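Local coordinates for protein mandalate racemase/muconate lactonizing enzyme (Unidentified, PDB 4E4U) that probably catalyses an enolase-superfamily reaction related to those of mandelate racemase and muconate lactonizing enzyme, though its own substrate is not established, at residues 124-129 / 329-334; 169-174 / 207-212. All coordinates share one frame; numbering follows the deposited sequence.

Contact 1 of 2, residues 124-129 / 329-334; sequences RLRSYT and NFLIQE
Arg126 and Gln333 join the backbones of 124-129 and 329-334 at one end of a short parallel pairing. Gln333 N donates to Arg126 O at 2.9 Å. Two residues on, Tyr128 N donates to Gln333 O at 3.2 Å. Ser127 CA also brings its hydrogen to Gln333 O, so that carbonyl meets both residues.

The pairing closes a barrel of the enolase C-terminal type. Strand 125-130 runs between strand 162-165 on one side and strand 333-335 on the other. The pairing joins 333-335, the last strand of the (beta/alpha)7-beta barrel, to 125-130, the first.

Aromatic contacts lie at both ends. Tyr128 lays one ring face over the backbone of Glu334, with Glu334 CA 3.8 Å from the ring centroid. Its CG sits between its own N and carbonyl carbon (chi1 74°), which turns the ring toward Glu334. The extended Glu334 chain crosses the ring obliquely, and Glu334 CD comes to 3.1 Å from Tyr128 OH. Tyr128 OH has Lys164 as hydrogen-bond partner, and Glu334 OE1 is held by Leu310 N. At the other end Leu125 CD2 stands off-centre over the Phe330 ring, 4.2 Å from its centroid. The edge of that ring meets Arg126 O.

Ile332 fills the middle. Its CD1 lies over one face of the Arg126 guanidinium, 3.6 Å from Arg126 NE. Its other branch, CG2, touches Tyr128 CD2.

The polar end of Arg126 is well supplied with partners. A water at the guanidinium edge accepts from Arg126 NH1 and donates to Leu331 O. Arg126 NE bonds Thr161, and Arg126 NH2 forms a salt bridge with Asp203.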
ATOM      1  N   ARG A 124      -5.845  41.856  -7.140  1.00 17.63           N
ATOM      2  CA  ARG A 124      -5.257  41.680  -8.463  1.00 18.10           C
ATOM      3  C   ARG A 124      -4.652  40.288  -8.560  1.00 15.69           C
ATOM      4  O   ARG A 124      -4.380  39.650  -7.540  1.00 16.42           O
ATOM      5  CB  ARG A 124      -4.196  42.734  -8.740  1.00 22.30           C
ATOM      6  CG  ARG A 124      -3.020  42.655  -7.809  1.00 26.33           C
ATOM      7  CD  ARG A 124      -2.146  43.889  -7.920  1.00 30.72           C
ATOM      8  NE  ARG A 124      -1.158  43.910  -6.850  1.00 34.41           N
ATOM      9  CZ  ARG A 124      -0.049  44.639  -6.870  1.00 37.11           C
ATOM     10  NH1 ARG A 124       0.223  45.409  -7.916  1.00 38.17           N
ATOM     11  NH2 ARG A 124       0.791  44.593  -5.844  1.00 37.96           N
ATOM     12  N   LEU A 125      -4.424  39.830  -9.785  1.00 13.86           N
ATOM     13  CA  LEU A 125      -4.035  38.448 -10.023  1.00 12.61           C
ATOM     14  C   LEU A 125      -2.656  38.362 -10.651  1.00 12.19           C
ATOM     15  O   LEU A 125      -2.431  38.866 -11.753  1.00 11.98           O
ATOM     16  CB  LEU A 125      -5.041  37.775 -10.953  1.00 12.86           C
ATOM     17  CG  LEU A 125      -6.491  37.757 -10.481  1.00 14.07           C
ATOM     18  CD1 LEU A 125      -7.390  37.219 -11.583  1.00 15.16           C
ATOM     19  CD2 LEU A 125      -6.621  36.913  -9.219  1.00 14.72           C
ATOM     20  N   ARG A 126      -1.733  37.710  -9.956  1.00 11.83           N
ATOM     21  CA  ARG A 126      -0.416  37.463 -10.518  1.00 11.92           C
ATOM     22  C   ARG A 126      -0.571  36.747 -11.859  1.00 11.80           C
ATOM     23  O   ARG A 126      -1.371  35.816 -11.990  1.00 12.32           O
ATOM     24  CB  ARG A 126       0.413  36.606  -9.557  1.00 11.64           C
ATOM     25  CG  ARG A 126       1.861  36.423  -9.983  1.00 12.49           C
ATOM     26  CD  ARG A 126       2.562  35.398  -9.110  1.00 12.61           C
ATOM     27  NE  ARG A 126       3.943  35.202  -9.535  1.00 12.84           N
ATOM     28  CZ  ARG A 126       4.733  34.226  -9.100  1.00 12.21           C
ATOM     29  NH1 ARG A 126       4.281  33.343  -8.213  1.00 13.09           N
ATOM     30  NH2 ARG A 126       5.979  34.130  -9.555  1.00 13.28           N
ATOM     31  N   SER A 127       0.189  37.182 -12.856  0.50 12.57           N
ATOM     32  CA  SER A 127       0.083  36.576 -14.177  0.50 13.68           C
ATOM     33  C   SER A 127       1.442  36.216 -14.766  0.50 12.99           C
ATOM     34  O   SER A 127       2.483  36.644 -14.270  0.50 13.75           O
ATOM     35  CB  SER A 127      -0.681  37.491 -15.132  0.50 16.40           C
ATOM     36  OG  SER A 127       0.115  38.591 -15.510  0.50 18.44           O
ATOM     37  N   TYR A 128       1.422  35.413 -15.821  1.00 12.33           N
ATOM     38  CA  TYR A 128       2.635  35.109 -16.559  1.00 12.12           C
ATOM     39  C   TYR A 128       2.311  35.089 -18.031  1.00 12.29           C
ATOM     40  O   TYR A 128       1.140  35.040 -18.410  1.00 13.18           O
ATOM     41  CB  TYR A 128       3.212  33.765 -16.145  1.00 12.11           C
ATOM     42  CG  TYR A 128       2.479  32.534 -16.632  1.00 12.55           C
ATOM     43  CD1 TYR A 128       2.794  31.950 -17.858  1.00 12.89           C
ATOM     44  CD2 TYR A 128       1.537  31.903 -15.834  1.00 11.99           C
ATOM     45  CE1 TYR A 128       2.165  30.778 -18.285  1.00 12.63           C
ATOM     46  CE2 TYR A 128       0.899  30.739 -16.254  1.00 12.16           C
ATOM     47  CZ  TYR A 128       1.216  30.178 -17.477  1.00 12.45           C
ATOM     48  OH  TYR A 128       0.601  29.019 -17.896  1.00 13.46           O
ATOM     49  N   THR A 129       3.345  35.114 -18.864  1.00 12.69           N
ATOM     50  CA  THR A 129       3.146  34.889 -20.285  1.00 13.81           C
ATOM     51  C   THR A 129       4.203  33.948 -20.849  1.00 13.02           C
ATOM     52  O   THR A 129       5.312  33.846 -20.315  1.00 13.23           O
ATOM     53  CB  THR A 129       3.142  36.217 -21.085  1.00 15.06           C
ATOM     54  OG1 THR A 129       2.859  35.946 -22.467  1.00 15.19           O
ATOM     55  CG2 THR A 129       4.485  36.936 -20.963  1.00 16.04           C
ATOM     56  N   ASN A 329      -6.541  29.203  -3.043  1.00 10.70           N
ATOM     57  CA  ASN A 329      -5.319  28.500  -3.404  1.00 10.44           C
ATOM     58  C   ASN A 329      -4.888  28.800  -4.836  1.00 11.21           C
ATOM     59  O   ASN A 329      -4.444  27.923  -5.578  1.00 12.62           O
ATOM     60  CB  ASN A 329      -5.473  26.989  -3.175  1.00 10.48           C
ATOM     61  CG  ASN A 329      -6.671  26.386  -3.905  1.00 11.05           C
ATOM     62  OD1 ASN A 329      -7.705  27.034  -4.072  1.00 12.47           O
ATOM     63  ND2 ASN A 329      -6.547  25.118  -4.300  1.00 11.12           N
ATOM     64  N   PHE A 330      -5.029  30.061  -5.213  1.00 11.39           N
ATOM     65  CA  PHE A 330      -4.638  30.538  -6.532  1.00 11.67           C
ATOM     66  C   PHE A 330      -3.147  30.846  -6.567  1.00 11.20           C
ATOM     67  O   PHE A 330      -2.637  31.560  -5.704  1.00 12.86           O
ATOM     68  CB  PHE A 330      -5.436  31.798  -6.863  1.00 12.59           C
ATOM     69  CG  PHE A 330      -4.922  32.554  -8.059  1.00 12.58           C
ATOM     70  CD1 PHE A 330      -5.137  32.081  -9.350  1.00 12.63           C
ATOM     71  CD2 PHE A 330      -4.242  33.751  -7.896  1.00 12.99           C
ATOM     72  CE1 PHE A 330      -4.670  32.791 -10.456  1.00 12.82           C
ATOM     73  CE2 PHE A 330      -3.780  34.461  -8.994  1.00 13.19           C
ATOM     74  CZ  PHE A 330      -3.991  33.981 -10.269  1.00 12.63           C
ATOM     75  N   LEU A 331      -2.453  30.331  -7.579  1.00 10.55           N
ATOM     76  CA  LEU A 331      -1.024  30.610  -7.769  1.00 10.70           C
ATOM     77  C   LEU A 331      -0.772  31.732  -8.770  1.00 11.36           C
ATOM     78  O   LEU A 331      -0.142  32.737  -8.444  1.00 12.00           O
ATOM     79  CB  LEU A 331      -0.293  29.347  -8.233  1.00 11.61           C
ATOM     80  CG  LEU A 331       1.183  29.467  -8.633  1.00 11.52           C
ATOM     81  CD1 LEU A 331       2.026  30.017  -7.484  1.00 13.15           C
ATOM     82  CD2 LEU A 331       1.736  28.125  -9.101  1.00 12.69           C
ATOM     83  N   ILE A 332      -1.261  31.563  -9.995  1.00 10.76           N
ATOM     84  CA  ILE A 332      -0.940  32.493 -11.075  1.00 10.33           C
ATOM     85  C   ILE A 332      -1.883  32.226 -12.243  1.00 10.88           C
ATOM     86  O   ILE A 332      -2.390  31.112 -12.392  1.00 11.65           O
ATOM     87  CB  ILE A 332       0.545  32.313 -11.503  1.00 10.70           C
ATOM     88  CG1 ILE A 332       1.080  33.521 -12.277  1.00 11.26           C
ATOM     89  CG2 ILE A 332       0.748  30.987 -12.249  1.00 11.43           C
ATOM     90  CD1 ILE A 332       2.598  33.484 -12.405  1.00 12.09           C
ATOM     91  N   GLN A 333      -2.112  33.243 -13.070  1.00 11.27           N
ATOM     92  CA  GLN A 333      -3.014  33.128 -14.214  1.00 11.96           C
ATOM     93  C   GLN A 333      -2.251  33.316 -15.508  1.00 12.83           C
ATOM     94  O   GLN A 333      -1.557  34.313 -15.687  1.00 14.47           O
ATOM     95  CB  GLN A 333      -4.138  34.165 -14.121  1.00 12.81           C
ATOM     96  CG  GLN A 333      -4.985  34.296 -15.386  1.00 13.63           C
ATOM     97  CD  GLN A 333      -5.820  33.063 -15.686  1.00 15.22           C
ATOM     98  OE1 GLN A 333      -6.581  32.594 -14.838  1.00 16.26           O
ATOM     99  NE2 GLN A 333      -5.686  32.535 -16.898  1.00 16.56           N
ATOM    100  N   GLU A 334      -2.386  32.358 -16.415  1.00 13.06           N
ATOM    101  CA  GLU A 334      -1.758  32.482 -17.714  1.00 13.48           C
ATOM    102  C   GLU A 334      -2.357  33.653 -18.467  1.00 14.61           C
ATOM    103  O   GLU A 334      -3.585  33.793 -18.564  1.00 14.94           O
ATOM    104  CB  GLU A 334      -1.926  31.204 -18.537  1.00 15.24           C
ATOM    105  CG  GLU A 334      -1.168  31.249 -19.865  1.00 17.03           C
ATOM    106  CD  GLU A 334      -0.929  29.874 -20.464  1.00 19.93           C
ATOM    107  OE1 GLU A 334      -1.672  28.934 -20.112  1.00 20.70           O
ATOM    108  OE2 GLU A 334       0.014  29.736 -21.276  1.00 22.71           O
TER
HETATM  109  O   HOH W   1       1.808  33.300  -6.418  1.00 22.35           O

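Contact 2 of 2, residues 169-174 / 207-212; sequences GPYTAY and GTHGQM
Tyr171 CG lies between its own N and carbonyl carbon (chi1 42°), and this turns the ring toward His209. His209 CG is anti to its carbonyl carbon, which presents one imidazole face to the tyrosine. The two rings form an offset stack. Their centroids are 4.6 Å apart and their planes differ by 15°. Tyr171 CE1 sits over the rim of the imidazole, 3.6 Å from His209 CG. The methylene of the histidine joins in: His209 CB is over the tyrosine face, 3.4 Å from Tyr171 CD1.

Gln211 supplies the polar half. Its chain bends sharply and carries the amide back toward Gly169. Gln211 NE2 donates to Gly169 O at 2.9 Å in an almost straight bond, 179° at the hydrogen. The acceptor lies in the amide plane. On the other side of the amide, Gln211 OE1 accepts from His209 N at 2.8 Å. One amide thus ties its own loop together and fastens it to 169-174. Gln211 CG also packs on Pro170 O, at 3.3 Å.

Asp166 ties both side chains together, since its OD2 accepts from His209 ND1 and from Gln211 NE2. With these bonds neither the imidazole nor the amide is likely to turn over. Phe82 of a neighbouring subunit brings its ring against both Tyr171 and His209, at steep angles to their planes.

The contact joins two loops at the C-terminal strand ends of the barrel, where this superfamily generally places its active site. Segment 169-174 follows strand 162-165 and precedes helix 181-198. Segment 207-212 follows the adjacent parallel strand 203-206 and leads into helix 214-224.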
ATOM      1  N   GLY A 169      11.355  20.584 -28.053  1.00 13.63           N
ATOM      2  CA  GLY A 169      11.158  19.990 -29.365  1.00 13.92           C
ATOM      3  C   GLY A 169       9.722  19.580 -29.631  1.00 14.02           C
ATOM      4  O   GLY A 169       8.836  19.819 -28.813  1.00 14.07           O
ATOM      5  N   PRO A 170       9.478  18.946 -30.782  1.00 14.67           N
ATOM      6  CA  PRO A 170       8.104  18.634 -31.187  1.00 15.28           C
ATOM      7  C   PRO A 170       7.388  17.678 -30.242  1.00 14.03           C
ATOM      8  O   PRO A 170       7.986  16.762 -29.658  1.00 14.07           O
ATOM      9  CB  PRO A 170       8.292  17.941 -32.540  1.00 16.67           C
ATOM     10  CG  PRO A 170       9.597  18.470 -33.057  1.00 17.00           C
ATOM     11  CD  PRO A 170      10.453  18.590 -31.826  1.00 15.99           C
ATOM     12  N   TYR A 171       6.092  17.917 -30.090  1.00 13.43           N
ATOM     13  CA  TYR A 171       5.196  16.946 -29.488  1.00 13.59           C
ATOM     14  C   TYR A 171       4.404  16.326 -30.630  1.00 13.52           C
ATOM     15  O   TYR A 171       3.868  17.037 -31.479  1.00 15.00           O
ATOM     16  CB  TYR A 171       4.275  17.601 -28.454  1.00 14.72           C
ATOM     17  CG  TYR A 171       3.705  18.948 -28.847  1.00 15.94           C
ATOM     18  CD1 TYR A 171       4.421  20.118 -28.626  1.00 17.38           C
ATOM     19  CD2 TYR A 171       2.430  19.056 -29.385  1.00 17.01           C
ATOM     20  CE1 TYR A 171       3.896  21.351 -28.958  1.00 19.00           C
ATOM     21  CE2 TYR A 171       1.897  20.284 -29.720  1.00 18.36           C
ATOM     22  CZ  TYR A 171       2.636  21.431 -29.504  1.00 19.71           C
ATOM     23  OH  TYR A 171       2.121  22.665 -29.830  1.00 22.82           O
ATOM     24  N   THR A 172       4.357  15.000 -30.674  1.00 12.56           N
ATOM     25  CA  THR A 172       3.832  14.318 -31.849  1.00 12.36           C
ATOM     26  C   THR A 172       2.757  13.325 -31.466  1.00 11.49           C
ATOM     27  O   THR A 172       2.544  13.047 -30.283  1.00 11.46           O
ATOM     28  CB  THR A 172       4.927  13.538 -32.616  1.00 12.76           C
ATOM     29  OG1 THR A 172       5.121  12.255 -32.005  1.00 13.64           O
ATOM     30  CG2 THR A 172       6.243  14.314 -32.658  1.00 14.17           C
ATOM     31  N   ALA A 173       2.105  12.763 -32.481  1.00 11.48           N
ATOM     32  CA  ALA A 173       1.085  11.743 -32.287  1.00 11.29           C
ATOM     33  C   ALA A 173       1.631  10.493 -31.605  1.00 11.09           C
ATOM     34  O   ALA A 173       0.857   9.688 -31.108  1.00 11.54           O
ATOM     35  CB  ALA A 173       0.444  11.372 -33.620  1.00 12.37           C
ATOM     36  N   TYR A 174       2.955  10.335 -31.579  1.00 10.96           N
ATOM     37  CA  TYR A 174       3.582   9.142 -31.010  1.00 11.88           C
ATOM     38  C   TYR A 174       4.272   9.416 -29.684  1.00 12.20           C
ATOM     39  O   TYR A 174       4.881   8.519 -29.104  1.00 13.81           O
ATOM     40  CB  TYR A 174       4.562   8.526 -32.020  1.00 12.15           C
ATOM     41  CG  TYR A 174       3.863   8.221 -33.322  1.00 12.72           C
ATOM     42  CD1 TYR A 174       3.120   7.059 -33.477  1.00 13.24           C
ATOM     43  CD2 TYR A 174       3.912   9.116 -34.384  1.00 14.13           C
ATOM     44  CE1 TYR A 174       2.445   6.793 -34.659  1.00 14.18           C
ATOM     45  CE2 TYR A 174       3.246   8.858 -35.572  1.00 14.11           C
ATOM     46  CZ  TYR A 174       2.522   7.693 -35.710  1.00 14.43           C
ATOM     47  OH  TYR A 174       1.852   7.431 -36.887  1.00 16.03           O
ATOM     48  N   GLY A 207       7.535  25.022 -19.821  1.00 12.31           N
ATOM     49  CA  GLY A 207       6.219  24.804 -20.393  1.00 13.04           C
ATOM     50  C   GLY A 207       6.111  23.692 -21.410  1.00 13.78           C
ATOM     51  O   GLY A 207       5.574  23.892 -22.506  1.00 15.04           O
ATOM     52  N   THR A 208       6.597  22.514 -21.039  1.00 13.32           N
ATOM     53  CA  THR A 208       6.531  21.342 -21.905  1.00 13.09           C
ATOM     54  C   THR A 208       5.089  20.951 -22.251  1.00 12.73           C
ATOM     55  O   THR A 208       4.126  21.402 -21.605  1.00 14.07           O
ATOM     56  CB  THR A 208       7.318  20.165 -21.295  1.00 13.25           C
ATOM     57  OG1 THR A 208       7.502  20.386 -19.888  1.00 13.45           O
ATOM     58  CG2 THR A 208       8.688  20.087 -21.933  1.00 14.82           C
ATOM     59  N   HIS A 209       4.963  20.115 -23.278  1.00 12.53           N
ATOM     60  CA  HIS A 209       3.685  19.751 -23.896  1.00 12.65           C
ATOM     61  C   HIS A 209       3.510  18.222 -23.956  1.00 11.71           C
ATOM     62  O   HIS A 209       2.970  17.688 -24.926  1.00 12.19           O
ATOM     63  CB  HIS A 209       3.616  20.299 -25.330  1.00 14.56           C
ATOM     64  CG  HIS A 209       3.399  21.779 -25.426  1.00 16.29           C
ATOM     65  ND1 HIS A 209       4.421  22.695 -25.345  1.00 17.15           N
ATOM     66  CD2 HIS A 209       2.267  22.495 -25.650  1.00 18.17           C
ATOM     67  CE1 HIS A 209       3.935  23.914 -25.494  1.00 18.05           C
ATOM     68  NE2 HIS A 209       2.632  23.821 -25.679  1.00 18.49           N
ATOM     69  N   GLY A 210       3.981  17.508 -22.941  1.00 10.97           N
ATOM     70  CA  GLY A 210       3.832  16.063 -22.925  1.00 10.66           C
ATOM     71  C   GLY A 210       4.672  15.330 -23.952  1.00 11.04           C
ATOM     72  O   GLY A 210       4.271  14.263 -24.417  1.00 11.95           O
ATOM     73  N   GLN A 211       5.841  15.872 -24.285  1.00 11.50           N
ATOM     74  CA  GLN A 211       6.710  15.241 -25.279  1.00 11.86           C
ATOM     75  C   GLN A 211       7.233  13.884 -24.829  1.00 11.60           C
ATOM     76  O   GLN A 211       7.520  13.026 -25.658  1.00 12.24           O
ATOM     77  CB  GLN A 211       7.933  16.118 -25.581  1.00 12.57           C
ATOM     78  CG  GLN A 211       7.687  17.335 -26.448  1.00 13.09           C
ATOM     79  CD  GLN A 211       7.364  18.571 -25.643  1.00 12.78           C
ATOM     80  OE1 GLN A 211       6.860  18.485 -24.521  1.00 12.16           O
ATOM     81  NE2 GLN A 211       7.637  19.737 -26.219  1.00 13.67           N
ATOM     82  N   MET A 212       7.364  13.703 -23.519  1.00 10.81           N
ATOM     83  CA  MET A 212       8.233  12.670 -22.966  1.00 10.86           C
ATOM     84  C   MET A 212       7.531  11.467 -22.366  1.00 10.62           C
ATOM     85  O   MET A 212       6.421  11.575 -21.841  1.00 11.04           O
ATOM     86  CB  MET A 212       9.109  13.292 -21.875  1.00 11.60           C
ATOM     87  CG  MET A 212      10.171  14.217 -22.421  1.00 13.31           C
ATOM     88  SD  MET A 212      10.740  15.412 -21.232  1.00 17.61           S
ATOM     89  CE  MET A 212       9.324  16.492 -21.256  1.00 18.71           C
TER

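Both contacts belong to one barrel domain; contact 1 is in its sheet, contact 2 in loops that follow two of its strands. Their centres are about 24 Å apart. Their nearest atoms are about 7 Å apart and do not touch. Contact 2 is nested along the chain inside the loop closed by contact 1. Strand 125-130 comes first, then the two loops of contact 2, and strand 333-335 comes last. The strands 162-165 and 203-206 connect the two sites: 162-165 pairs with 125-130 on one side and 203-206 on the other. Contact 1 therefore closes the sheet, while contact 2 links those loops. Different neighbouring subunits of the eight-chain assembly reach the two contacts.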